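Local coordinates for protein putative citrate lyase, alfa subunit (Streptococcus mutans, PDB 2HJ0) that belongs to the CitF family of citrate lyase alpha subunits and is built as an alpha/beta protein around two large, mostly parallel beta sheets, at residues M65-H70 / V164-A169; I309-V314 / D332-V337; L367-L372 / A407-V412; V428-T433 / D506-V511. One frame throughout, in Å; residues are numbered along the deposited sequence.

Interaction 1: residues M65-H70 / V164-A169; sequences MTISFH and VAFLGA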
loop_
_atom_site.group_PDB
_atom_site.type_symbol
_atom_site.label_atom_id
_atom_site.label_comp_id
_atom_site.label_asym_id
_atom_site.label_seq_id
_atom_site.Cartn_x
_atom_site.Cartn_y
_atom_site.Cartn_z
HETATM N N MSE A 65 -5.208 26.732 -0.045
HETATM C CA MSE A 65 -4.948 25.308 -0.191
HETATM C C MSE A 65 -5.208 24.538 1.094
HETATM O O MSE A 65 -5.380 25.128 2.167
HETATM C CB MSE A 65 -3.512 25.075 -0.644
HETATM C CG MSE A 65 -3.195 25.750 -1.950
HETATM SE SE MSE A 65 -1.627 25.035 -2.800
HETATM C CE MSE A 65 -2.482 24.308 -4.372
ATOM N N THR A 66 -5.256 23.214 0.980
ATOM C CA THR A 66 -5.484 22.384 2.147
ATOM C C THR A 66 -4.261 21.539 2.468
ATOM O O THR A 66 -3.665 20.938 1.586
ATOM C CB THR A 66 -6.688 21.454 1.966
ATOM O OG1 THR A 66 -7.884 22.239 1.881
ATOM C CG2 THR A 66 -6.798 20.504 3.156
ATOM N N ILE A 67 -3.889 21.506 3.740
ATOM C CA ILE A 67 -2.749 20.734 4.174
ATOM C C ILE A 67 -3.190 19.804 5.299
ATOM O O ILE A 67 -4.197 20.055 5.964
ATOM C CB ILE A 67 -1.615 21.664 4.668
ATOM C CG1 ILE A 67 -2.063 22.439 5.908
ATOM C CG2 ILE A 67 -1.231 22.638 3.568
ATOM C CD1 ILE A 67 -0.981 23.356 6.457
ATOM N N SER A 68 -2.435 18.728 5.514
ATOM C CA SER A 68 -2.763 17.763 6.568
ATOM C C SER A 68 -1.564 17.386 7.436
ATOM O O SER A 68 -0.408 17.652 7.084
ATOM C CB SER A 68 -3.351 16.494 5.949
ATOM O OG SER A 68 -2.497 15.966 4.947
ATOM N N PHE A 69 -1.871 16.750 8.567
ATOM C CA PHE A 69 -0.878 16.294 9.546
ATOM C C PHE A 69 -1.489 15.120 10.295
ATOM O O PHE A 69 -2.698 14.934 10.248
ATOM C CB PHE A 69 -0.560 17.375 10.588
ATOM C CG PHE A 69 -0.246 18.721 10.009
ATOM C CD1 PHE A 69 -1.262 19.615 9.693
ATOM C CD2 PHE A 69 1.070 19.100 9.788
ATOM C CE1 PHE A 69 -0.968 20.868 9.161
ATOM C CE2 PHE A 69 1.375 20.345 9.260
ATOM C CZ PHE A 69 0.353 21.230 8.947
ATOM N N HIS A 70 -0.666 14.328 10.984
ATOM C CA HIS A 70 -1.209 13.220 11.752
ATOM C C HIS A 70 -0.934 13.467 13.233
ATOM O O HIS A 70 -0.133 14.334 13.575
ATOM C CB HIS A 70 -0.609 11.893 11.311
ATOM C CG HIS A 70 0.820 11.717 11.699
ATOM N ND1 HIS A 70 1.850 11.790 10.787
ATOM C CD2 HIS A 70 1.395 11.525 12.910
ATOM C CE1 HIS A 70 3.001 11.660 11.420
ATOM N NE2 HIS A 70 2.753 11.500 12.709
ATOM N N VAL A 164 -1.061 19.493 0.281
ATOM C CA VAL A 164 0.239 19.118 0.790
ATOM C C VAL A 164 0.084 18.480 2.149
ATOM O O VAL A 164 -0.570 19.027 3.038
ATOM C CB VAL A 164 1.164 20.333 0.946
ATOM C CG1 VAL A 164 2.533 19.886 1.440
ATOM C CG2 VAL A 164 1.288 21.058 -0.364
ATOM N N ALA A 165 0.692 17.315 2.313
ATOM C CA ALA A 165 0.634 16.628 3.589
ATOM C C ALA A 165 2.004 16.678 4.237
ATOM O O ALA A 165 2.988 16.199 3.669
ATOM C CB ALA A 165 0.199 15.198 3.400
ATOM N N PHE A 166 2.069 17.278 5.420
ATOM C CA PHE A 166 3.314 17.350 6.161
ATOM C C PHE A 166 3.244 16.252 7.202
ATOM O O PHE A 166 2.565 16.413 8.208
ATOM C CB PHE A 166 3.427 18.705 6.822
ATOM C CG PHE A 166 3.506 19.830 5.846
ATOM C CD1 PHE A 166 4.708 20.154 5.239
ATOM C CD2 PHE A 166 2.370 20.562 5.523
ATOM C CE1 PHE A 166 4.772 21.198 4.327
ATOM C CE2 PHE A 166 2.428 21.605 4.610
ATOM C CZ PHE A 166 3.622 21.926 4.013
ATOM N N LEU A 167 3.933 15.138 6.947
ATOM C CA LEU A 167 3.913 13.989 7.855
ATOM C C LEU A 167 5.196 13.765 8.665
ATOM O O LEU A 167 6.291 13.762 8.112
ATOM C CB LEU A 167 3.608 12.708 7.067
ATOM C CG LEU A 167 2.433 12.750 6.091
ATOM C CD1 LEU A 167 2.271 11.393 5.406
ATOM C CD2 LEU A 167 1.161 13.132 6.849
ATOM N N GLY A 168 5.062 13.558 9.972
ATOM C CA GLY A 168 6.242 13.307 10.776
ATOM C C GLY A 168 6.569 11.822 10.768
ATOM O O GLY A 168 5.664 11.006 10.876
ATOM N N ALA A 169 7.840 11.464 10.610
ATOM C CA ALA A 169 8.241 10.059 10.610
ATOM C C ALA A 169 9.516 9.909 11.421
ATOM O O ALA A 169 10.534 10.563 11.144
ATOM C CB ALA A 169 8.469 9.571 9.205
#

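Interaction 2: residues I309-V314 / D332-V337; sequences ITNAMV and DHPSAV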
loop_
_atom_site.group_PDB
_atom_site.type_symbol
_atom_site.label_atom_id
_atom_site.label_comp_id
_atom_site.label_asym_id
_atom_site.label_seq_id
_atom_site.Cartn_x
_atom_site.Cartn_y
_atom_site.Cartn_z
ATOM N N ILE A 309 -3.557 0.140 20.449
ATOM C CA ILE A 309 -2.989 -0.907 21.258
ATOM C C ILE A 309 -2.329 -0.349 22.499
ATOM O O ILE A 309 -1.853 0.776 22.488
ATOM C CB ILE A 309 -1.976 -1.675 20.422
ATOM C CG1 ILE A 309 -2.649 -2.119 19.120
ATOM C CG2 ILE A 309 -1.416 -2.846 21.211
ATOM C CD1 ILE A 309 -3.960 -2.885 19.309
ATOM N N THR A 310 -2.352 -1.126 23.582
ATOM C CA THR A 310 -1.711 -0.742 24.846
ATOM C C THR A 310 -0.902 -1.963 25.251
ATOM O O THR A 310 -1.078 -3.036 24.670
ATOM C CB THR A 310 -2.708 -0.470 25.968
ATOM O OG1 THR A 310 -3.121 -1.712 26.534
ATOM C CG2 THR A 310 -3.918 0.254 25.445
ATOM N N ASN A 311 -0.027 -1.810 26.239
ATOM C CA ASN A 311 0.791 -2.931 26.687
ATOM C C ASN A 311 -0.040 -4.135 27.103
ATOM O O ASN A 311 0.414 -5.261 26.950
ATOM C CB ASN A 311 1.704 -2.513 27.839
ATOM C CG ASN A 311 2.628 -3.635 28.286
ATOM O OD1 ASN A 311 2.439 -4.211 29.358
ATOM N ND2 ASN A 311 3.629 -3.959 27.457
ATOM N N ALA A 312 -1.250 -3.903 27.616
ATOM C CA ALA A 312 -2.112 -5.007 28.033
ATOM C C ALA A 312 -2.393 -5.899 26.846
ATOM O O ALA A 312 -2.501 -7.122 26.965
ATOM C CB ALA A 312 -3.400 -4.489 28.585
HETATM N N MSE A 313 -2.492 -5.270 25.684
HETATM C CA MSE A 313 -2.756 -5.990 24.452
HETATM C C MSE A 313 -1.545 -6.812 24.025
HETATM O O MSE A 313 -1.687 -7.946 23.576
HETATM C CB MSE A 313 -3.140 -5.000 23.357
HETATM C CG MSE A 313 -4.314 -5.482 22.557
HETATM SE SE MSE A 313 -5.754 -6.028 23.753
HETATM C CE MSE A 313 -7.114 -4.795 23.067
ATOM N N VAL A 314 -0.359 -6.233 24.174
ATOM C CA VAL A 314 0.864 -6.920 23.817
ATOM C C VAL A 314 0.994 -8.098 24.763
ATOM O O VAL A 314 1.377 -9.205 24.373
ATOM C CB VAL A 314 2.090 -6.012 23.992
ATOM C CG1 VAL A 314 3.349 -6.717 23.484
ATOM C CG2 VAL A 314 1.874 -4.707 23.265
ATOM N N ASP A 332 1.323 3.713 23.847
ATOM C CA ASP A 332 2.445 3.667 24.784
ATOM C C ASP A 332 3.668 3.052 24.109
ATOM O O ASP A 332 3.540 2.254 23.183
ATOM C CB ASP A 332 2.085 2.902 26.066
ATOM C CG ASP A 332 1.676 1.480 25.806
ATOM O OD1 ASP A 332 1.203 0.826 26.756
ATOM O OD2 ASP A 332 1.823 1.006 24.659
ATOM N N HIS A 333 4.853 3.431 24.567
ATOM C CA HIS A 333 6.079 2.936 23.962
ATOM C C HIS A 333 6.142 1.422 23.744
ATOM O O HIS A 333 6.463 0.956 22.651
ATOM C CB HIS A 333 7.282 3.389 24.786
ATOM C CG HIS A 333 8.590 2.927 24.236
ATOM N ND1 HIS A 333 9.041 3.298 22.987
ATOM C CD2 HIS A 333 9.516 2.081 24.738
ATOM C CE1 HIS A 333 10.189 2.693 22.743
ATOM N NE2 HIS A 333 10.500 1.948 23.787
ATOM N N PRO A 334 5.840 0.631 24.780
ATOM C CA PRO A 334 5.888 -0.827 24.622
ATOM C C PRO A 334 5.038 -1.357 23.465
ATOM O O PRO A 334 5.445 -2.300 22.780
ATOM C CB PRO A 334 5.434 -1.341 25.993
ATOM C CG PRO A 334 4.570 -0.244 26.501
ATOM C CD PRO A 334 5.324 0.998 26.109
ATOM N N SER A 335 3.869 -0.761 23.233
ATOM C CA SER A 335 3.028 -1.208 22.119
ATOM C C SER A 335 3.686 -0.864 20.798
ATOM O O SER A 335 3.627 -1.634 19.844
ATOM C CB SER A 335 1.651 -0.561 22.164
ATOM O OG SER A 335 0.867 -1.144 23.187
ATOM N N ALA A 336 4.315 0.299 20.737
ATOM C CA ALA A 336 4.974 0.674 19.515
ATOM C C ALA A 336 6.129 -0.301 19.318
ATOM O O ALA A 336 6.385 -0.752 18.209
ATOM C CB ALA A 336 5.472 2.090 19.597
ATOM N N VAL A 337 6.814 -0.658 20.397
ATOM C CA VAL A 337 7.939 -1.578 20.283
ATOM C C VAL A 337 7.499 -2.929 19.761
ATOM O O VAL A 337 8.147 -3.511 18.891
ATOM C CB VAL A 337 8.632 -1.753 21.631
ATOM C CG1 VAL A 337 9.731 -2.814 21.528
ATOM C CG2 VAL A 337 9.231 -0.410 22.064
#

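Interaction 3: residues L367-L372 / A407-V412; sequences LDICVL and AKMSLV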
loop_
_atom_site.group_PDB
_atom_site.type_symbol
_atom_site.label_atom_id
_atom_site.label_comp_id
_atom_site.label_asym_id
_atom_site.label_seq_id
_atom_site.Cartn_x
_atom_site.Cartn_y
_atom_site.Cartn_z
ATOM N N LEU A 367 -15.125 -7.176 13.749
ATOM C CA LEU A 367 -15.045 -7.056 15.185
ATOM C C LEU A 367 -16.305 -7.607 15.878
ATOM O O LEU A 367 -17.419 -7.214 15.538
ATOM C CB LEU A 367 -14.837 -5.584 15.514
ATOM C CG LEU A 367 -14.460 -5.184 16.931
ATOM C CD1 LEU A 367 -13.179 -5.889 17.374
ATOM C CD2 LEU A 367 -14.288 -3.672 16.962
ATOM N N ASP A 368 -16.140 -8.515 16.839
ATOM C CA ASP A 368 -17.298 -9.067 17.546
ATOM C C ASP A 368 -17.769 -8.175 18.688
ATOM O O ASP A 368 -18.968 -8.080 18.954
ATOM C CB ASP A 368 -17.016 -10.467 18.123
ATOM C CG ASP A 368 -16.759 -11.508 17.054
ATOM O OD1 ASP A 368 -17.479 -11.508 16.020
ATOM O OD2 ASP A 368 -15.844 -12.341 17.261
ATOM N N ILE A 369 -16.841 -7.527 19.379
ATOM C CA ILE A 369 -17.259 -6.671 20.478
ATOM C C ILE A 369 -16.270 -5.535 20.743
ATOM O O ILE A 369 -15.070 -5.675 20.535
ATOM C CB ILE A 369 -17.495 -7.528 21.763
ATOM C CG1 ILE A 369 -18.288 -6.731 22.779
ATOM C CG2 ILE A 369 -16.163 -7.965 22.377
ATOM C CD1 ILE A 369 -17.431 -5.787 23.607
ATOM N N CYS A 370 -16.796 -4.394 21.164
ATOM C CA CYS A 370 -15.963 -3.257 21.482
ATOM C C CYS A 370 -16.439 -2.655 22.810
ATOM O O CYS A 370 -17.633 -2.681 23.134
ATOM C CB CYS A 370 -16.012 -2.205 20.361
ATOM S SG CYS A 370 -17.637 -1.367 20.136
ATOM N N VAL A 371 -15.483 -2.128 23.572
ATOM C CA VAL A 371 -15.747 -1.514 24.864
ATOM C C VAL A 371 -15.395 -0.033 24.739
ATOM O O VAL A 371 -14.233 0.323 24.593
ATOM C CB VAL A 371 -14.884 -2.186 25.955
ATOM C CG1 VAL A 371 -15.246 -1.633 27.328
ATOM C CG2 VAL A 371 -15.088 -3.704 25.920
ATOM N N LEU A 372 -16.408 0.825 24.798
ATOM C CA LEU A 372 -16.220 2.264 24.662
ATOM C C LEU A 372 -16.591 3.039 25.921
ATOM O O LEU A 372 -17.311 2.529 26.781
ATOM C CB LEU A 372 -17.085 2.770 23.517
ATOM C CG LEU A 372 -16.850 2.003 22.225
ATOM C CD1 LEU A 372 -17.919 2.335 21.203
ATOM C CD2 LEU A 372 -15.467 2.341 21.716
ATOM N N ALA A 407 -19.146 -3.254 15.148
ATOM C CA ALA A 407 -19.148 -4.323 16.147
ATOM C C ALA A 407 -20.491 -5.052 16.268
ATOM O O ALA A 407 -21.551 -4.449 16.133
ATOM C CB ALA A 407 -18.737 -3.757 17.496
ATOM N N LYS A 408 -20.424 -6.357 16.503
ATOM C CA LYS A 408 -21.610 -7.176 16.647
ATOM C C LYS A 408 -22.300 -6.720 17.905
ATOM O O LYS A 408 -23.518 -6.715 17.993
ATOM C CB LYS A 408 -21.248 -8.645 16.841
ATOM C CG LYS A 408 -20.449 -9.302 15.737
ATOM C CD LYS A 408 -21.263 -9.520 14.495
ATOM C CE LYS A 408 -20.559 -10.522 13.595
ATOM N NZ LYS A 408 -19.170 -10.090 13.247
HETATM N N MSE A 409 -21.510 -6.372 18.909
HETATM C CA MSE A 409 -22.074 -5.916 20.171
HETATM C C MSE A 409 -21.248 -4.792 20.773
HETATM O O MSE A 409 -20.096 -4.983 21.169
HETATM C CB MSE A 409 -22.173 -7.078 21.152
HETATM C CG MSE A 409 -22.706 -6.683 22.511
HETATM SE SE MSE A 409 -22.830 -8.242 23.652
HETATM C CE MSE A 409 -20.978 -8.431 24.111
ATOM N N SER A 410 -21.864 -3.617 20.839
ATOM C CA SER A 410 -21.222 -2.430 21.374
ATOM C C SER A 410 -21.497 -2.201 22.849
ATOM O O SER A 410 -22.652 -2.139 23.273
ATOM C CB SER A 410 -21.671 -1.199 20.589
ATOM O OG SER A 410 -21.008 -1.135 19.344
ATOM N N LEU A 411 -20.428 -2.071 23.630
ATOM C CA LEU A 411 -20.567 -1.808 25.055
ATOM C C LEU A 411 -20.095 -0.403 25.357
ATOM O O LEU A 411 -19.015 -0.000 24.935
ATOM C CB LEU A 411 -19.739 -2.784 25.885
ATOM C CG LEU A 411 -20.513 -3.929 26.521
ATOM C CD1 LEU A 411 -21.079 -4.806 25.408
ATOM C CD2 LEU A 411 -19.598 -4.732 27.432
ATOM N N VAL A 412 -20.917 0.353 26.067
ATOM C CA VAL A 412 -20.541 1.703 26.462
ATOM C C VAL A 412 -20.549 1.699 27.992
ATOM O O VAL A 412 -21.608 1.725 28.633
ATOM C CB VAL A 412 -21.540 2.776 25.918
ATOM C CG1 VAL A 412 -21.222 4.138 26.506
ATOM C CG2 VAL A 412 -21.459 2.843 24.397
#

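Interaction 4: residues V428-T433 / D506-V511; sequences VNTVIT and DVVRNV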
loop_
_atom_site.group_PDB
_atom_site.type_symbol
_atom_site.label_atom_id
_atom_site.label_comp_id
_atom_site.label_asym_id
_atom_site.label_seq_id
_atom_site.Cartn_x
_atom_site.Cartn_y
_atom_site.Cartn_z
ATOM N N VAL A 428 -28.342 14.445 25.359
ATOM C CA VAL A 428 -26.944 14.856 25.345
ATOM C C VAL A 428 -26.762 16.179 24.614
ATOM O O VAL A 428 -27.478 16.468 23.650
ATOM C CB VAL A 428 -26.063 13.792 24.660
ATOM C CG1 VAL A 428 -26.199 12.455 25.375
ATOM C CG2 VAL A 428 -26.457 13.654 23.211
ATOM N N ASN A 429 -25.812 16.984 25.079
ATOM C CA ASN A 429 -25.522 18.271 24.447
ATOM C C ASN A 429 -25.093 18.063 22.997
ATOM O O ASN A 429 -25.598 18.737 22.095
ATOM C CB ASN A 429 -24.421 19.013 25.216
ATOM C CG ASN A 429 -24.922 19.599 26.535
ATOM O OD1 ASN A 429 -24.170 19.693 27.526
ATOM N ND2 ASN A 429 -26.202 20.009 26.552
ATOM N N THR A 430 -24.157 17.140 22.773
ATOM C CA THR A 430 -23.676 16.844 21.423
ATOM C C THR A 430 -23.786 15.344 21.141
ATOM O O THR A 430 -23.486 14.530 22.002
ATOM C CB THR A 430 -22.197 17.241 21.235
ATOM O OG1 THR A 430 -21.971 18.544 21.779
ATOM C CG2 THR A 430 -21.844 17.245 19.755
ATOM N N VAL A 431 -24.206 14.980 19.936
ATOM C CA VAL A 431 -24.327 13.572 19.589
ATOM C C VAL A 431 -23.235 13.122 18.629
ATOM O O VAL A 431 -23.122 13.649 17.522
ATOM C CB VAL A 431 -25.668 13.264 18.907
ATOM C CG1 VAL A 431 -25.720 11.801 18.498
ATOM C CG2 VAL A 431 -26.811 13.602 19.824
ATOM N N ILE A 432 -22.433 12.145 19.048
ATOM C CA ILE A 432 -21.384 11.623 18.182
ATOM C C ILE A 432 -21.756 10.219 17.715
ATOM O O ILE A 432 -21.572 9.888 16.545
ATOM C CB ILE A 432 -19.993 11.606 18.872
ATOM C CG1 ILE A 432 -19.390 13.012 18.871
ATOM C CG2 ILE A 432 -19.033 10.708 18.101
ATOM C CD1 ILE A 432 -20.257 14.041 19.523
ATOM N N THR A 433 -22.292 9.405 18.616
ATOM C CA THR A 433 -22.690 8.045 18.268
ATOM C C THR A 433 -24.163 7.806 18.587
ATOM O O THR A 433 -24.594 7.903 19.734
ATOM C CB THR A 433 -21.864 6.993 19.037
ATOM O OG1 THR A 433 -20.471 7.183 18.763
ATOM C CG2 THR A 433 -22.281 5.579 18.630
ATOM N N ASP A 506 -25.364 16.185 14.075
ATOM C CA ASP A 506 -25.623 17.213 15.080
ATOM C C ASP A 506 -24.718 18.424 14.828
ATOM O O ASP A 506 -24.010 18.474 13.822
ATOM C CB ASP A 506 -25.365 16.622 16.475
ATOM C CG ASP A 506 -25.867 17.504 17.605
ATOM O OD1 ASP A 506 -26.637 18.457 17.351
ATOM O OD2 ASP A 506 -25.497 17.225 18.768
ATOM N N VAL A 507 -24.756 19.404 15.725
ATOM C CA VAL A 507 -23.908 20.583 15.600
ATOM C C VAL A 507 -23.527 21.043 16.981
ATOM O O VAL A 507 -24.082 20.576 17.971
ATOM C CB VAL A 507 -24.602 21.769 14.884
ATOM C CG1 VAL A 507 -24.738 21.492 13.393
ATOM C CG2 VAL A 507 -25.944 22.028 15.517
ATOM N N VAL A 508 -22.575 21.965 17.041
ATOM C CA VAL A 508 -22.111 22.494 18.306
ATOM C C VAL A 508 -22.125 24.008 18.254
ATOM O O VAL A 508 -21.597 24.614 17.318
ATOM C CB VAL A 508 -20.684 22.021 18.606
ATOM C CG1 VAL A 508 -20.134 22.734 19.824
ATOM C CG2 VAL A 508 -20.690 20.526 18.831
ATOM N N ARG A 509 -22.730 24.617 19.267
ATOM C CA ARG A 509 -22.814 26.068 19.345
ATOM C C ARG A 509 -21.778 26.621 20.308
ATOM O O ARG A 509 -21.187 25.876 21.092
ATOM C CB ARG A 509 -24.224 26.495 19.768
ATOM C CG ARG A 509 -25.268 26.176 18.709
ATOM C CD ARG A 509 -26.657 26.651 19.088
ATOM N NE ARG A 509 -27.584 26.594 17.954
ATOM C CZ ARG A 509 -28.069 25.471 17.435
ATOM N NH1 ARG A 509 -27.719 24.293 17.948
ATOM N NH2 ARG A 509 -28.904 25.532 16.404
ATOM N N ASN A 510 -21.559 27.930 20.241
ATOM C CA ASN A 510 -20.582 28.577 21.108
ATOM C C ASN A 510 -21.082 28.701 22.536
ATOM O O ASN A 510 -22.284 28.631 22.804
ATOM C CB ASN A 510 -20.202 29.963 20.557
ATOM C CG ASN A 510 -21.387 30.923 20.470
ATOM O OD1 ASN A 510 -22.290 30.758 19.641
ATOM N ND2 ASN A 510 -21.380 31.936 21.330
ATOM N N VAL A 511 -20.137 28.860 23.452
ATOM C CA VAL A 511 -20.445 29.013 24.862
ATOM C C VAL A 511 -20.193 30.485 25.186
ATOM O O VAL A 511 -19.077 30.990 25.048
ATOM C CB VAL A 511 -19.536 28.081 25.733
ATOM C CG1 VAL A 511 -19.722 28.356 27.212
ATOM C CG2 VAL A 511 -19.869 26.637 25.439
#

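Interaction 1: residues M65-H70 / V164-A169
Ile67 and Ser68 pair in parallel with Val164 and Ala165, joining two neighbouring strands of a large mixed sheet. The short strand axes run 4.7 Å apart at closest approach. Val164 O accepts from Ser68 N, and Ser68 O in turn accepts from Phe166 N at 3.0 Å. Packing is tight on the face bearing Ile67, Phe69, Val164 and Phe166. There Ile67 CG2, placed beside its own backbone N by a chi1 of 64°, comes to the edge of the Phe166 ring, 3.9 Å from Phe166 CE2. Val164 CG1 lies over one face of that same ring, towards its rim. Phe69 runs side by side with Phe166, the two pointing the same way with planes at 20°; the rings are slid apart, so Phe69 CE2 meets Phe166 CB at 3.6 Å instead of stacking. The start of the pairing is looser: Thr66 is partly exposed, and across the contact its O accepts from Val164 N at the longer distance of 3.3 Å. On the reverse face Ser68 OG lies against Ala165 CB and bonds to Asp196. Strand 95-99 flanks strand 66-69 through backbone bonds from Ile67, helix 79-89 covers the face of Ile67, Phe69 and Phe166, and helix 191-199 packs on Leu167 across the sheet.

Interaction 2: residues I309-V314 / D332-V337
The carboxylate of Asp332 meets Asn311 at one of its oxygens: OD1 accepts from Asn311 N at 3.0 Å through its syn lone pair, with an N-H...O angle of 145°. Its other oxygen is approached from above the carboxylate plane, where Ser335 N lies 3.1 Å from Asp332 OD2 and 43° out of that plane. The Pro334 ring crosses the Asn311 side chain at about a right angle, with Pro334 CG 3.9 Å from Asn311 CB. Asp332 is the N-cap of helix 333-341, so one carboxylate caps its own helix and also grips the first residue of helix 311-318. Thr310, the N-cap of that second helix, adds a weak bond from Ala312 N to its OG1. Two helix starts thus meet at one acidic group, a setting probably favourable to its negative charge. Apolar contact flanks the polar centre: Ile309 CG2 lies 3.9 Å from Ser335 CB, and Val314 CG2 is equally far from Ser335 CA. Further along helix 333-341, Ser338 and Arg341 touch Val314; Ile309 leans on Ile325 of strand 322-327, while the loop residue Ala244 packs against both Asn311 and Pro334.

Interaction 3: residues L367-L372 / A407-V412
Neighbouring parallel strands of the second large sheet meet here, Ile369 to Leu372 running beside Met409 to Val412 with short axes at 15°. The bonding is firmest at the C-terminal end. Leu372 N donates to Leu411 O at 2.7 Å, with an angle of 170° at the hydrogen, and Leu411 N lies 2.9 Å from Cys370 O. Towards the start the bonds slacken: Cys370 N to Met409 O is weak at 3.4 Å, as is Met409 N to Asp368 O. Lys408 N then reaches Leu367 O at 3.3 Å. The two strands and helix 400-406 form a beta-alpha-beta crossover, the helix lying on the face that carries Cys370 and Leu372, where it touches both through Thr403. On this face Cys370 SG rests 3.7 Å from Ala407 CB, just after the helix, and Ser410 OG bonds back to the carbonyl of Ala404. Helix 251-265 packs on the reverse face through Ile264, against Ile369, Val371 and Leu411. There Ile369 and selenomethionine Met409 lie alongside each other; a bend at Met409 chi3 of 77° turns its CE towards Ile369 CG1. Ile369 CD1 also reaches across to Leu411 CD1, at 4.2 Å. Just before the two strands begin, towards solvent, the Asp368 and Lys408 side chains run side by side, the lysine bent at chi2 and chi4 to form a long salt bridge, Asp368 OD1 to Lys408 NZ at 3.5 Å. Strand 275-277 borders strand 369-372 on its other side, pairing with Ile369 and Val371 through Gln277.

Interaction 4: residues V428-T433 / D506-V511
Polar contact centres on Asp506, whose OD2 accepts from Val431 N at 2.8 Å with an N-H...O angle of 149°. OD2 accepts with its anti lone pair, on the side away from OD1. A chi1 of -168° swings the carboxylate from strand 504-511 towards the loop, across Thr430 and Val431 at about right angles. The same group folds back on its own strand: Val507 N makes a weak bond to Asp506 OD1, 2.7 Å long. Ionic contact comes from outside the two segments, Arg8 forming a salt bridge to Asp506 OD2. Apolar contact is made by Thr430 CG2, which meets Val508 CG2 at 3.6 Å, the side chains again crossing at about a right angle, and Val431 CB lies 4.2 Å from Asp506 CB. The hydroxyl of Thr430 is engaged elsewhere, bonded to Thr387 OG1. Farther along the loop Ile432 and Thr433 both face Val383 in a classic beta bulge. Without a backbone-to-backbone bond between the segments, the loop is tied to the strand by one buried carboxylate, whose OD2 is shared by a peptide N-H and an arginine; the positive charge of Arg8 probably offsets the negative charge of the acid.

Overall arrangement
The four contacts follow one another along the chain, each closing before the next opens. Interactions 1 and 4 reach the same ten-strand sheet, interaction 1 at its inner strands 66-69 and 164-169 and interaction 4 at the outermost strand 504-511; their centres are 28 Å apart. Interaction 3 lies inside the second sheet, and interaction 2 joins two helices next to that sheet's strand 322-327, with about 8 Å between the nearest atoms of interactions 2 and 3. The nearest atoms of interactions 3 and 4 are about 6 Å apart. Because loop 428-433 lies between strands 409-413 and 440-442 of the second sheet, its contact with strand 504-511 of the first ties the two sheet regions together near the end of the chain.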